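Local coordinates for peptidase M16 C-terminal domain-containing protein (Enterococcus faecalis, PDB 3D3Y) that is of unknown function but contains a domain of the M16 metallopeptidase family classed as inactive, and so is probably a non-catalytic relative, at residues Leu27-Asn32 against Val201-Leu206; Thr41-Leu46 against Ala189-Lys194; Ile116-Asn121 against Leu221-Arg226. All blocks are in the same frame, centred on the assembly; numbering follows the deposited sequence.

Interaction 1: residues Leu27-Asn32 against Val201-Leu206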
ATOM      1  N   LEU A  27       9.726  14.169   6.862  1.00 33.55           N
ATOM      2  CA  LEU A  27      10.830  13.469   6.239  1.00 33.21           C
ATOM      3  C   LEU A  27      10.416  12.039   5.955  1.00 33.86           C
ATOM      4  O   LEU A  27       9.728  11.391   6.777  1.00 33.96           O
ATOM      5  CB  LEU A  27      12.056  13.440   7.157  1.00 33.87           C
ATOM      6  CG  LEU A  27      12.733  14.754   7.564  1.00 37.51           C
ATOM      7  CD1 LEU A  27      12.053  15.308   8.800  1.00 37.72           C
ATOM      8  CD2 LEU A  27      14.188  14.471   7.852  1.00 41.49           C
ATOM      9  N   LEU A  28      10.839  11.549   4.792  1.00 32.84           N
ATOM     10  CA  LEU A  28      10.568  10.172   4.377  1.00 32.77           C
ATOM     11  C   LEU A  28      11.821   9.623   3.762  1.00 33.19           C
ATOM     12  O   LEU A  28      12.372  10.225   2.826  1.00 32.52           O
ATOM     13  CB  LEU A  28       9.405  10.119   3.391  1.00 32.38           C
ATOM     14  CG  LEU A  28       9.149   8.793   2.648  1.00 34.58           C
ATOM     15  CD1 LEU A  28       8.662   7.657   3.607  1.00 32.35           C
ATOM     16  CD2 LEU A  28       8.154   9.084   1.520  1.00 35.07           C
ATOM     17  N   VAL A  29      12.298   8.505   4.308  1.00 33.92           N
ATOM     18  CA  VAL A  29      13.340   7.736   3.654  1.00 32.59           C
ATOM     19  C   VAL A  29      12.701   6.441   3.139  1.00 33.98           C
ATOM     20  O   VAL A  29      12.194   5.617   3.947  1.00 32.90           O
ATOM     21  CB  VAL A  29      14.487   7.418   4.596  1.00 33.60           C
ATOM     22  CG1 VAL A  29      15.652   6.767   3.816  1.00 32.20           C
ATOM     23  CG2 VAL A  29      14.954   8.700   5.319  1.00 33.71           C
ATOM     24  N   ARG A  30      12.684   6.282   1.812  1.00 31.74           N
ATOM     25  CA  ARG A  30      12.007   5.127   1.225  1.00 32.96           C
ATOM     26  C   ARG A  30      12.989   4.201   0.497  1.00 32.25           C
ATOM     27  O   ARG A  30      13.657   4.613  -0.480  1.00 32.09           O
ATOM     28  CB  ARG A  30      10.819   5.555   0.348  1.00 32.04           C
ATOM     29  CG  ARG A  30      10.088   4.368  -0.323  1.00 34.45           C
ATOM     30  CD  ARG A  30       8.668   4.726  -0.831  1.00 35.18           C
ATOM     31  NE  ARG A  30       7.725   4.956   0.262  1.00 35.15           N
ATOM     32  CZ  ARG A  30       6.622   5.703   0.165  1.00 36.87           C
ATOM     33  NH1 ARG A  30       6.298   6.315  -0.984  1.00 38.59           N
ATOM     34  NH2 ARG A  30       5.826   5.823   1.227  1.00 36.61           N
ATOM     35  N   PHE A  31      13.139   2.990   1.032  1.00 32.50           N
ATOM     36  CA  PHE A  31      13.944   1.940   0.381  1.00 32.64           C
ATOM     37  C   PHE A  31      13.050   1.121  -0.555  1.00 32.74           C
ATOM     38  O   PHE A  31      11.996   0.637  -0.168  1.00 32.81           O
ATOM     39  CB  PHE A  31      14.587   1.000   1.399  1.00 33.49           C
ATOM     40  CG  PHE A  31      15.572   1.667   2.332  1.00 33.11           C
ATOM     41  CD1 PHE A  31      16.944   1.409   2.210  1.00 32.37           C
ATOM     42  CD2 PHE A  31      15.128   2.536   3.330  1.00 31.30           C
ATOM     43  CE1 PHE A  31      17.864   2.017   3.060  1.00 32.21           C
ATOM     44  CE2 PHE A  31      16.029   3.124   4.198  1.00 34.06           C
ATOM     45  CZ  PHE A  31      17.414   2.854   4.048  1.00 33.75           C
ATOM     46  N   ASN A  32      13.465   0.985  -1.803  1.00 32.88           N
ATOM     47  CA  ASN A  32      12.609   0.410  -2.832  1.00 32.62           C
ATOM     48  C   ASN A  32      13.301  -0.832  -3.367  1.00 32.68           C
ATOM     49  O   ASN A  32      14.493  -0.776  -3.695  1.00 32.88           O
ATOM     50  CB  ASN A  32      12.401   1.462  -3.933  1.00 32.66           C
ATOM     51  CG  ASN A  32      11.307   1.085  -4.947  1.00 35.03           C
ATOM     52  OD1 ASN A  32      11.373   0.043  -5.629  1.00 31.49           O
ATOM     53  ND2 ASN A  32      10.307   1.950  -5.057  1.00 33.55           N
ATOM     54  N   VAL A 201      17.132   4.179  -2.948  1.00 32.54           N
ATOM     55  CA  VAL A 201      16.747   4.951  -1.770  1.00 31.12           C
ATOM     56  C   VAL A 201      16.352   6.341  -2.243  1.00 31.48           C
ATOM     57  O   VAL A 201      17.068   6.954  -3.040  1.00 29.94           O
ATOM     58  CB  VAL A 201      17.928   5.049  -0.753  1.00 32.28           C
ATOM     59  CG1 VAL A 201      17.513   5.863   0.490  1.00 29.23           C
ATOM     60  CG2 VAL A 201      18.370   3.659  -0.311  1.00 32.08           C
ATOM     61  N   ASP A 202      15.203   6.820  -1.779  1.00 30.52           N
ATOM     62  CA  ASP A 202      14.785   8.191  -2.077  1.00 31.48           C
ATOM     63  C   ASP A 202      14.357   8.862  -0.778  1.00 30.77           C
ATOM     64  O   ASP A 202      13.661   8.274   0.054  1.00 31.41           O
ATOM     65  CB  ASP A 202      13.683   8.228  -3.157  1.00 31.12           C
ATOM     66  CG  ASP A 202      14.224   7.911  -4.530  1.00 33.61           C
ATOM     67  OD1 ASP A 202      14.706   8.835  -5.218  1.00 36.08           O
ATOM     68  OD2 ASP A 202      14.208   6.720  -4.913  1.00 37.32           O
ATOM     69  N   ILE A 203      14.833  10.085  -0.592  1.00 31.61           N
ATOM     70  CA  ILE A 203      14.623  10.817   0.650  1.00 30.99           C
ATOM     71  C   ILE A 203      13.873  12.058   0.272  1.00 32.18           C
ATOM     72  O   ILE A 203      14.262  12.775  -0.687  1.00 31.14           O
ATOM     73  CB  ILE A 203      15.964  11.194   1.309  1.00 31.58           C
ATOM     74  CG1 ILE A 203      16.741   9.918   1.635  1.00 31.50           C
ATOM     75  CG2 ILE A 203      15.716  12.035   2.571  1.00 29.64           C
ATOM     76  CD1 ILE A 203      18.158  10.161   2.157  1.00 36.94           C
ATOM     77  N   PHE A 204      12.770  12.276   0.976  1.00 32.11           N
ATOM     78  CA  PHE A 204      11.910  13.430   0.739  1.00 33.12           C
ATOM     79  C   PHE A 204      11.828  14.317   1.971  1.00 33.44           C
ATOM     80  O   PHE A 204      11.732  13.829   3.115  1.00 33.43           O
ATOM     81  CB  PHE A 204      10.506  12.964   0.355  1.00 32.93           C
ATOM     82  CG  PHE A 204      10.435  12.347  -1.001  1.00 36.19           C
ATOM     83  CD1 PHE A 204       9.940  13.066  -2.076  1.00 34.01           C
ATOM     84  CD2 PHE A 204      10.876  11.033  -1.210  1.00 36.67           C
ATOM     85  CE1 PHE A 204       9.892  12.501  -3.341  1.00 35.08           C
ATOM     86  CE2 PHE A 204      10.819  10.468  -2.477  1.00 34.11           C
ATOM     87  CZ  PHE A 204      10.327  11.191  -3.531  1.00 33.87           C
ATOM     88  N   VAL A 205      11.862  15.624   1.725  1.00 32.92           N
ATOM     89  CA  VAL A 205      11.687  16.607   2.766  1.00 32.68           C
ATOM     90  C   VAL A 205      10.655  17.597   2.269  1.00 32.59           C
ATOM     91  O   VAL A 205      10.864  18.264   1.249  1.00 32.77           O
ATOM     92  CB  VAL A 205      13.021  17.351   3.106  1.00 32.65           C
ATOM     93  CG1 VAL A 205      12.779  18.342   4.237  1.00 32.19           C
ATOM     94  CG2 VAL A 205      14.081  16.340   3.496  1.00 33.72           C
ATOM     95  N   LEU A 206       9.536  17.670   2.987  1.00 32.23           N
ATOM     96  CA  LEU A 206       8.435  18.559   2.651  1.00 31.97           C
ATOM     97  C   LEU A 206       8.226  19.533   3.802  1.00 32.18           C
ATOM     98  O   LEU A 206       7.891  19.120   4.945  1.00 31.23           O
ATOM     99  CB  LEU A 206       7.151  17.755   2.382  1.00 32.70           C
ATOM    100  CG  LEU A 206       5.841  18.563   2.326  1.00 34.38           C
ATOM    101  CD1 LEU A 206       5.694  19.164   0.963  1.00 38.03           C
ATOM    102  CD2 LEU A 206       4.660  17.694   2.622  1.00 37.67           C
TER
HETATM  103  O   HOH W   1      12.800   4.750  -3.238  1.00 28.21           O

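Interaction 2: residues Thr41-Leu46 against Ala189-Lys194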
ATOM      1  N   THR A  41       8.775 -10.782   4.290  1.00 32.63           N
ATOM      2  CA  THR A  41       8.644 -10.948   5.726  1.00 32.37           C
ATOM      3  C   THR A  41       9.877 -10.396   6.452  1.00 31.63           C
ATOM      4  O   THR A  41       9.764  -9.823   7.548  1.00 31.35           O
ATOM      5  CB  THR A  41       8.460 -12.462   6.114  1.00 32.82           C
ATOM      6  OG1 THR A  41       7.274 -12.970   5.506  1.00 33.94           O
ATOM      7  CG2 THR A  41       8.355 -12.609   7.648  1.00 34.23           C
ATOM      8  N   LYS A  42      11.046 -10.550   5.836  1.00 30.56           N
ATOM      9  CA  LYS A  42      12.280  -9.973   6.392  1.00 30.95           C
ATOM     10  C   LYS A  42      12.158  -8.452   6.490  1.00 31.14           C
ATOM     11  O   LYS A  42      12.449  -7.866   7.536  1.00 31.21           O
ATOM     12  CB  LYS A  42      13.482 -10.345   5.518  1.00 30.16           C
ATOM     13  CG  LYS A  42      13.961 -11.795   5.732  1.00 31.69           C
ATOM     14  CD  LYS A  42      15.082 -12.114   4.784  1.00 33.28           C
ATOM     15  CE  LYS A  42      15.596 -13.554   4.985  1.00 37.05           C
ATOM     16  NZ  LYS A  42      14.620 -14.438   4.286  1.00 38.98           N
ATOM     17  N   ARG A  43      11.722  -7.813   5.408  1.00 31.09           N
ATOM     18  CA  ARG A  43      11.513  -6.359   5.427  1.00 32.04           C
ATOM     19  C   ARG A  43      10.494  -5.961   6.483  1.00 31.50           C
ATOM     20  O   ARG A  43      10.686  -4.986   7.221  1.00 32.62           O
ATOM     21  CB  ARG A  43      11.088  -5.864   4.040  1.00 31.49           C
ATOM     22  CG  ARG A  43      12.232  -5.959   3.050  1.00 32.41           C
ATOM     23  CD  ARG A  43      11.809  -5.785   1.593  1.00 34.35           C
ATOM     24  NE  ARG A  43      11.472  -4.400   1.189  1.00 30.17           N
ATOM     25  CZ  ARG A  43      12.359  -3.450   0.892  1.00 31.89           C
ATOM     26  NH1 ARG A  43      13.666  -3.669   1.050  1.00 29.68           N
ATOM     27  NH2 ARG A  43      11.938  -2.245   0.481  1.00 32.10           N
ATOM     28  N   THR A  44       9.381  -6.665   6.534  1.00 31.81           N
ATOM     29  CA  THR A  44       8.354  -6.374   7.561  1.00 31.95           C
ATOM     30  C   THR A  44       8.892  -6.430   8.989  1.00 31.80           C
ATOM     31  O   THR A  44       8.640  -5.505   9.792  1.00 32.19           O
ATOM     32  CB  THR A  44       7.131  -7.304   7.402  1.00 32.12           C
ATOM     33  OG1 THR A  44       6.657  -7.175   6.072  1.00 31.31           O
ATOM     34  CG2 THR A  44       5.987  -6.985   8.391  1.00 32.42           C
ATOM     35  N   LEU A  45       9.583  -7.511   9.327  1.00 30.90           N
ATOM     36  CA  LEU A  45      10.134  -7.644  10.683  1.00 31.43           C
ATOM     37  C   LEU A  45      11.235  -6.612  10.950  1.00 31.70           C
ATOM     38  O   LEU A  45      11.326  -6.034  12.046  1.00 33.09           O
ATOM     39  CB  LEU A  45      10.688  -9.064  10.925  1.00 31.98           C
ATOM     40  CG  LEU A  45      11.325  -9.369  12.302  1.00 32.10           C
ATOM     41  CD1 LEU A  45      10.313  -9.022  13.469  1.00 34.00           C
ATOM     42  CD2 LEU A  45      11.687 -10.855  12.354  1.00 30.22           C
ATOM     43  N   LEU A  46      12.083  -6.392   9.953  1.00 31.57           N
ATOM     44  CA  LEU A  46      13.120  -5.377  10.058  1.00 31.48           C
ATOM     45  C   LEU A  46      12.536  -3.992  10.398  1.00 32.16           C
ATOM     46  O   LEU A  46      13.116  -3.235  11.173  1.00 30.84           O
ATOM     47  CB  LEU A  46      13.911  -5.306   8.756  1.00 31.48           C
ATOM     48  CG  LEU A  46      15.113  -4.364   8.817  1.00 32.18           C
ATOM     49  CD1 LEU A  46      16.174  -4.800   9.887  1.00 31.20           C
ATOM     50  CD2 LEU A  46      15.748  -4.296   7.428  1.00 30.58           C
ATOM     51  N   ALA A 189      19.789  -9.500  10.604  1.00 30.96           N
ATOM     52  CA  ALA A 189      21.015  -8.699  10.527  1.00 30.48           C
ATOM     53  C   ALA A 189      21.670  -8.836   9.142  1.00 31.05           C
ATOM     54  O   ALA A 189      22.153  -7.854   8.574  1.00 31.12           O
ATOM     55  CB  ALA A 189      21.996  -9.121  11.605  1.00 30.35           C
ATOM     56  N   ALA A 190      21.697 -10.055   8.610  1.00 30.27           N
ATOM     57  CA  ALA A 190      22.175 -10.240   7.251  1.00 31.78           C
ATOM     58  C   ALA A 190      21.302  -9.466   6.257  1.00 32.25           C
ATOM     59  O   ALA A 190      21.821  -8.801   5.340  1.00 32.94           O
ATOM     60  CB  ALA A 190      22.256 -11.739   6.886  1.00 31.37           C
ATOM     61  N   TYR A 191      19.984  -9.550   6.432  1.00 32.53           N
ATOM     62  CA  TYR A 191      19.083  -8.869   5.512  1.00 32.78           C
ATOM     63  C   TYR A 191      19.269  -7.334   5.607  1.00 32.32           C
ATOM     64  O   TYR A 191      19.371  -6.646   4.571  1.00 33.21           O
ATOM     65  CB  TYR A 191      17.591  -9.287   5.663  1.00 32.58           C
ATOM     66  CG  TYR A 191      16.822  -8.479   4.654  1.00 33.28           C
ATOM     67  CD1 TYR A 191      17.040  -8.716   3.278  1.00 34.79           C
ATOM     68  CD2 TYR A 191      16.025  -7.388   5.038  1.00 33.28           C
ATOM     69  CE1 TYR A 191      16.453  -7.923   2.317  1.00 36.20           C
ATOM     70  CE2 TYR A 191      15.405  -6.573   4.069  1.00 34.01           C
ATOM     71  CZ  TYR A 191      15.628  -6.866   2.712  1.00 35.40           C
ATOM     72  OH  TYR A 191      15.073  -6.109   1.730  1.00 34.65           O
ATOM     73  N   TYR A 192      19.311  -6.798   6.827  1.00 32.31           N
ATOM     74  CA  TYR A 192      19.610  -5.370   7.024  1.00 33.05           C
ATOM     75  C   TYR A 192      20.781  -4.914   6.130  1.00 33.32           C
ATOM     76  O   TYR A 192      20.697  -3.893   5.424  1.00 34.17           O
ATOM     77  CB  TYR A 192      19.938  -5.069   8.491  1.00 32.66           C
ATOM     78  CG  TYR A 192      20.659  -3.749   8.657  1.00 33.10           C
ATOM     79  CD1 TYR A 192      19.950  -2.531   8.627  1.00 32.00           C
ATOM     80  CD2 TYR A 192      22.055  -3.717   8.837  1.00 30.43           C
ATOM     81  CE1 TYR A 192      20.623  -1.299   8.768  1.00 30.55           C
ATOM     82  CE2 TYR A 192      22.728  -2.512   8.978  1.00 33.69           C
ATOM     83  CZ  TYR A 192      22.001  -1.307   8.955  1.00 31.85           C
ATOM     84  OH  TYR A 192      22.691  -0.117   9.069  1.00 31.23           O
ATOM     85  N   GLN A 193      21.863  -5.675   6.144  1.00 33.30           N
ATOM     86  CA  GLN A 193      23.059  -5.298   5.381  1.00 34.97           C
ATOM     87  C   GLN A 193      22.801  -5.288   3.886  1.00 34.38           C
ATOM     88  O   GLN A 193      23.303  -4.429   3.169  1.00 34.06           O
ATOM     89  CB  GLN A 193      24.217  -6.240   5.708  1.00 35.69           C
ATOM     90  CG  GLN A 193      24.900  -5.827   6.991  1.00 42.80           C
ATOM     91  CD  GLN A 193      25.778  -6.915   7.551  1.00 50.48           C
ATOM     92  OE1 GLN A 193      26.883  -7.172   7.039  1.00 51.43           O
ATOM     93  NE2 GLN A 193      25.303  -7.561   8.632  1.00 53.47           N
ATOM     94  N   LYS A 194      22.030  -6.265   3.417  1.00 35.04           N
ATOM     95  CA  LYS A 194      21.672  -6.359   1.989  1.00 36.56           C
ATOM     96  C   LYS A 194      20.719  -5.222   1.546  1.00 34.73           C
ATOM     97  O   LYS A 194      20.964  -4.576   0.538  1.00 33.33           O
ATOM     98  CB  LYS A 194      21.081  -7.746   1.664  1.00 37.02           C
ATOM     99  CG  LYS A 194      20.644  -7.896   0.200  1.00 40.53           C
ATOM    100  CD  LYS A 194      19.879  -9.202  -0.106  1.00 40.69           C
ATOM    101  CE  LYS A 194      20.022  -9.573  -1.589  1.00 44.70           C
ATOM    102  NZ  LYS A 194      21.393 -10.056  -1.952  1.00 49.33           N
TER

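Interaction 3: residues Ile116-Asn121 against Leu221-Arg226. With EDO (1,2-ethanediol), chain I.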
ATOM      1  N   ILE A 116      19.366   5.693  13.456  1.00 31.08           N
ATOM      2  CA  ILE A 116      18.400   4.632  13.109  1.00 32.20           C
ATOM      3  C   ILE A 116      18.861   3.739  11.936  1.00 32.38           C
ATOM      4  O   ILE A 116      18.796   2.510  12.004  1.00 32.03           O
ATOM      5  CB  ILE A 116      17.017   5.228  12.811  1.00 31.75           C
ATOM      6  CG1 ILE A 116      16.437   5.880  14.090  1.00 31.61           C
ATOM      7  CG2 ILE A 116      16.074   4.139  12.188  1.00 32.99           C
ATOM      8  CD1 ILE A 116      16.387   4.942  15.331  1.00 32.91           C
ATOM      9  N   ILE A 117      19.337   4.378  10.871  1.00 32.57           N
ATOM     10  CA  ILE A 117      19.652   3.654   9.632  1.00 32.55           C
ATOM     11  C   ILE A 117      20.995   2.934   9.644  1.00 32.67           C
ATOM     12  O   ILE A 117      21.090   1.772   9.205  1.00 33.27           O
ATOM     13  CB  ILE A 117      19.539   4.590   8.418  1.00 32.78           C
ATOM     14  CG1 ILE A 117      18.082   5.075   8.289  1.00 33.20           C
ATOM     15  CG2 ILE A 117      20.029   3.896   7.150  1.00 32.81           C
ATOM     16  CD1 ILE A 117      17.919   6.159   7.213  1.00 34.19           C
ATOM     17  N   PHE A 118      22.013   3.603  10.176  1.00 32.05           N
ATOM     18  CA  PHE A 118      23.377   3.095  10.143  1.00 32.08           C
ATOM     19  C   PHE A 118      23.896   2.532  11.463  1.00 31.62           C
ATOM     20  O   PHE A 118      24.974   1.942  11.506  1.00 30.80           O
ATOM     21  CB  PHE A 118      24.290   4.204   9.621  1.00 32.61           C
ATOM     22  CG  PHE A 118      23.957   4.630   8.218  1.00 33.54           C
ATOM     23  CD1 PHE A 118      24.488   3.941   7.134  1.00 32.76           C
ATOM     24  CD2 PHE A 118      23.100   5.707   7.981  1.00 32.84           C
ATOM     25  CE1 PHE A 118      24.174   4.319   5.830  1.00 32.61           C
ATOM     26  CE2 PHE A 118      22.777   6.091   6.679  1.00 32.30           C
ATOM     27  CZ  PHE A 118      23.316   5.377   5.601  1.00 32.12           C
ATOM     28  N   ALA A 119      23.151   2.725  12.545  1.00 30.76           N
ATOM     29  CA  ALA A 119      23.574   2.169  13.830  1.00 31.20           C
ATOM     30  C   ALA A 119      22.428   1.406  14.467  1.00 30.30           C
ATOM     31  O   ALA A 119      22.004   1.734  15.569  1.00 30.29           O
ATOM     32  CB  ALA A 119      24.138   3.271  14.792  1.00 31.27           C
ATOM     33  N   PRO A 120      21.924   0.371  13.769  1.00 30.72           N
ATOM     34  CA  PRO A 120      20.856  -0.425  14.361  1.00 30.19           C
ATOM     35  C   PRO A 120      21.413  -1.254  15.511  1.00 29.61           C
ATOM     36  O   PRO A 120      22.638  -1.324  15.694  1.00 29.56           O
ATOM     37  CB  PRO A 120      20.443  -1.331  13.208  1.00 30.47           C
ATOM     38  CG  PRO A 120      21.691  -1.505  12.419  1.00 30.57           C
ATOM     39  CD  PRO A 120      22.261  -0.127  12.410  1.00 30.55           C
ATOM     40  N   ASN A 121      20.522  -1.887  16.257  1.00 29.82           N
ATOM     41  CA  ASN A 121      20.892  -2.601  17.463  1.00 30.19           C
ATOM     42  C   ASN A 121      21.384  -4.015  17.116  1.00 29.87           C
ATOM     43  O   ASN A 121      20.735  -5.018  17.425  1.00 29.13           O
ATOM     44  CB  ASN A 121      19.700  -2.628  18.428  1.00 30.28           C
ATOM     45  CG  ASN A 121      20.103  -3.025  19.844  1.00 31.83           C
ATOM     46  OD1 ASN A 121      21.292  -3.184  20.145  1.00 29.55           O
ATOM     47  ND2 ASN A 121      19.100  -3.192  20.729  1.00 32.22           N
ATOM     48  N   LEU A 221      25.063  11.002   5.509  1.00 38.89           N
ATOM     49  CA  LEU A 221      24.580   9.607   5.611  1.00 38.27           C
ATOM     50  C   LEU A 221      25.438   8.707   4.715  1.00 37.82           C
ATOM     51  O   LEU A 221      25.437   8.860   3.488  1.00 37.65           O
ATOM     52  CB  LEU A 221      23.083   9.525   5.271  1.00 38.05           C
ATOM     53  CG  LEU A 221      22.104   9.804   6.428  1.00 38.88           C
ATOM     54  CD1 LEU A 221      22.436  11.057   7.223  1.00 36.65           C
ATOM     55  CD2 LEU A 221      20.635   9.827   5.927  1.00 38.39           C
ATOM     56  N   PRO A 222      26.220   7.783   5.323  1.00 37.16           N
ATOM     57  CA  PRO A 222      27.245   7.154   4.477  1.00 37.08           C
ATOM     58  C   PRO A 222      26.746   6.013   3.571  1.00 36.19           C
ATOM     59  O   PRO A 222      27.255   4.895   3.671  1.00 35.99           O
ATOM     60  CB  PRO A 222      28.278   6.641   5.509  1.00 37.74           C
ATOM     61  CG  PRO A 222      27.442   6.333   6.746  1.00 36.68           C
ATOM     62  CD  PRO A 222      26.265   7.300   6.724  1.00 36.92           C
ATOM     63  N   PHE A 223      25.800   6.314   2.674  1.00 35.10           N
ATOM     64  CA  PHE A 223      25.302   5.337   1.683  1.00 34.15           C
ATOM     65  C   PHE A 223      26.371   5.050   0.679  1.00 34.80           C
ATOM     66  O   PHE A 223      27.036   5.963   0.188  1.00 34.22           O
ATOM     67  CB  PHE A 223      24.082   5.865   0.916  1.00 33.30           C
ATOM     68  CG  PHE A 223      22.815   5.927   1.748  1.00 32.81           C
ATOM     69  CD1 PHE A 223      22.129   4.772   2.078  1.00 30.90           C
ATOM     70  CD2 PHE A 223      22.339   7.140   2.192  1.00 31.63           C
ATOM     71  CE1 PHE A 223      20.962   4.834   2.856  1.00 34.28           C
ATOM     72  CE2 PHE A 223      21.210   7.226   2.963  1.00 33.40           C
ATOM     73  CZ  PHE A 223      20.497   6.074   3.291  1.00 32.93           C
ATOM     74  N   THR A 224      26.547   3.787   0.354  1.00 35.44           N
ATOM     75  CA  THR A 224      27.431   3.453  -0.774  1.00 36.74           C
ATOM     76  C   THR A 224      26.606   3.483  -2.069  1.00 35.90           C
ATOM     77  O   THR A 224      25.371   3.364  -2.010  1.00 36.14           O
ATOM     78  CB  THR A 224      28.029   2.068  -0.573  1.00 37.26           C
ATOM     79  OG1 THR A 224      26.964   1.147  -0.280  1.00 40.69           O
ATOM     80  CG2 THR A 224      29.008   2.092   0.614  1.00 38.92           C
ATOM     81  N   PRO A 225      27.273   3.632  -3.243  1.00 35.41           N
ATOM     82  CA  PRO A 225      26.575   3.666  -4.527  1.00 34.82           C
ATOM     83  C   PRO A 225      25.871   2.354  -4.779  1.00 34.42           C
ATOM     84  O   PRO A 225      26.311   1.308  -4.314  1.00 34.28           O
ATOM     85  CB  PRO A 225      27.720   3.855  -5.576  1.00 34.03           C
ATOM     86  CG  PRO A 225      28.853   4.339  -4.803  1.00 35.90           C
ATOM     87  CD  PRO A 225      28.726   3.781  -3.411  1.00 35.07           C
ATOM     88  N   ARG A 226      24.740   2.413  -5.458  1.00 34.60           N
ATOM     89  CA  ARG A 226      24.099   1.185  -5.934  1.00 35.02           C
ATOM     90  C   ARG A 226      23.373   1.497  -7.226  1.00 35.30           C
ATOM     91  O   ARG A 226      23.412   2.631  -7.696  1.00 35.82           O
ATOM     92  CB  ARG A 226      23.191   0.532  -4.857  1.00 34.21           C
ATOM     93  CG  ARG A 226      21.827   1.191  -4.637  1.00 33.69           C
ATOM     94  CD  ARG A 226      21.848   2.514  -3.825  1.00 33.85           C
ATOM     95  NE  ARG A 226      22.741   2.506  -2.661  1.00 32.50           N
ATOM     96  CZ  ARG A 226      22.481   1.955  -1.475  1.00 29.98           C
ATOM     97  NH1 ARG A 226      21.329   1.337  -1.217  1.00 31.28           N
ATOM     98  NH2 ARG A 226      23.401   2.023  -0.519  1.00 31.02           N
TER
HETATM   99  C1  EDO I 430      25.255   1.082   1.923  1.00 46.43           C
HETATM  100  O1  EDO I 430      24.715   2.246   2.526  1.00 45.18           O
HETATM  101  C2  EDO I 430      25.938   0.244   2.986  1.00 48.13           C
HETATM  102  O2  EDO I 430      26.606  -0.804   2.288  1.00 49.87           O

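Interaction 1: residues Leu27-Asn32 against Val201-Leu206
The ring of Phe31 lies alongside Val201, both side chains pointing the same way, with CD1 of Phe31 3.7 Å from CG2 of Val201. The other methyl of Val201, CG1, reaches CG1 of Val29 at 3.9 Å. Val29 CG1, placed anti to its own backbone N (chi1 -172°), also lies beside CG1 of Ile203 at 4.0 Å, giving a continuous row of apolar branches on this face. Beneath it, regular antiparallel pairing joins two strands 169 residues apart in the chain. Leu28 with Phe204 and Arg30 with Asp202 are hydrogen-bonded pairs, each joined by two backbone bonds; the straightest of the four is Arg30 N to Asp202 O, 2.8 Å with 170° at the hydrogen. On the opposite face, CB of Leu28 meets CB of Phe204 at 4.3 Å, while CD2 of Leu28 sits 3.9 Å above the centre of the Arg30 guanidinium plane. A water 2.9 Å from both Arg30 O and Asp202 OD2 hydrogen-bonds to each, bridging carbonyl and carboxylate. Arg30 NE hydrogen-bonds to Asn89 and its NH2 forms a salt bridge with Glu373; Asp202 OD1 hydrogen-bonds to His15 and OD2 forms a salt bridge with Lys230. In the middle of the six-stranded mixed sheet, strand 24-34 lies between 200-207 and 85-95, with 12-18 beyond 200-207; helix 211-219 packs over Leu27, Ile203 and Val205 through Phe218.

Interaction 2: residues Thr41-Leu46 against Ala189-Lys194
Tyr191 presents one ring face to Lys42, whose CB stands 4.3 Å from the ring centroid and 27° off the normal, a CH-pi contact. CD2 of Leu46 and CG of Arg43 approach the same ring obliquely, Leu46 CD2 lying 3.9 Å from Tyr191 CD2. The Arg43 guanidinium is turned almost perpendicular to the ring, with the planes 81° apart, and receives the phenol oxygen at its edge: NH1 donates to Tyr191 OH at 2.9 Å, and the oxygen lies in the guanidinium plane. Arg43 gets there by a bend in its chain at chi3 (74°), which folds the guanidinium back beside the phenol. CG of Arg43 lies 3.1 Å from Tyr191 OH and also touches CE2, so the arginine meets Tyr191 through both its aliphatic part and its charged end.

Lys42 crosses the base of the tyrosine, CD lying 3.9 Å from Tyr191 CB, before its ammonium turns off to a salt bridge with Glu183. Leu46 extends the apolar part of the contact to the next residue, its CD1 meeting CB of Tyr192 at 4.0 Å. These contacts join helix 40-52 to helix 185-198 nearly at right angles, with segment axes 10.1 Å apart at closest approach.

Arg43 NH1 also forms a salt bridge with Asp199, and NE bonds to His86 ND1. The phenol is therefore one of several groups fixing the guanidinium. Because its oxygen accepts from a cation, its O-H bond is probably polarised, while hydrocarbon of Lys42 lies over one face of the ring and Arg43 and Leu46 touch it obliquely.

Interaction 3: residues Ile116-Asn121 against Leu221-Arg226
Phe118, in the last turn of helix 105-118, meets a loop that bends sharply at Pro222, the centre of an inverse gamma turn closed by Phe223 N to Leu221 O at 2.7 Å. Pro222 CD sits squarely over the Phe118 ring, 3.5 Å from its centroid and 3° off the normal, a CH-pi contact, while Ile117 CG2 covers the opposite face toward the rim. The edge of Phe118 is directed at the face of Phe223: the centroids are 4.9 Å apart with planes at 69°, a T-shaped pair in which CZ of Phe118 points at the ring centre. CB of Leu221 touches CE2 of Phe118 at 3.7 Å. Further along the loop, Arg226 grips Thr224 O side-on with NE and NH2, both at 2.8 Å and in the guanidinium plane; its NH1 and NH2 also reach the backbone oxygens of Asp199 and Leu196. A 1,2-ethanediol, probably from the crystallisation liquor, accepts a weak hydrogen bond from Thr224 N at its O1. No hydrogen bond crosses between the two segments, so cohesion rests on dispersion and on C-H groups directed at aromatic faces, with the Phe118 ring in contact with Leu221, Pro222 and Phe223.

The three contacts meet around the junction of helix 185-198 and strand 200-207. The helix gives one partner of interaction 2 and the strand one partner of interaction 1; strand 24-34 and helix 40-52, also consecutive, give the others. The two centres are about 18 Å apart, yet Phe31 O lies 3.0 Å from Arg43 NH2, a weak hydrogen bond. Interaction 3, about 13 Å from the others, joins both: Ile117 CD1 lies 4.1 Å from Val29 CG1, Phe223 CZ is 4.1 Å from Val201 CG1, and Tyr192 OH probably hydrogen-bonds to Ile117 O at 2.5 Å. Sheet, crossed helices and loop 221-226 are thus in direct contact; no active site is established here.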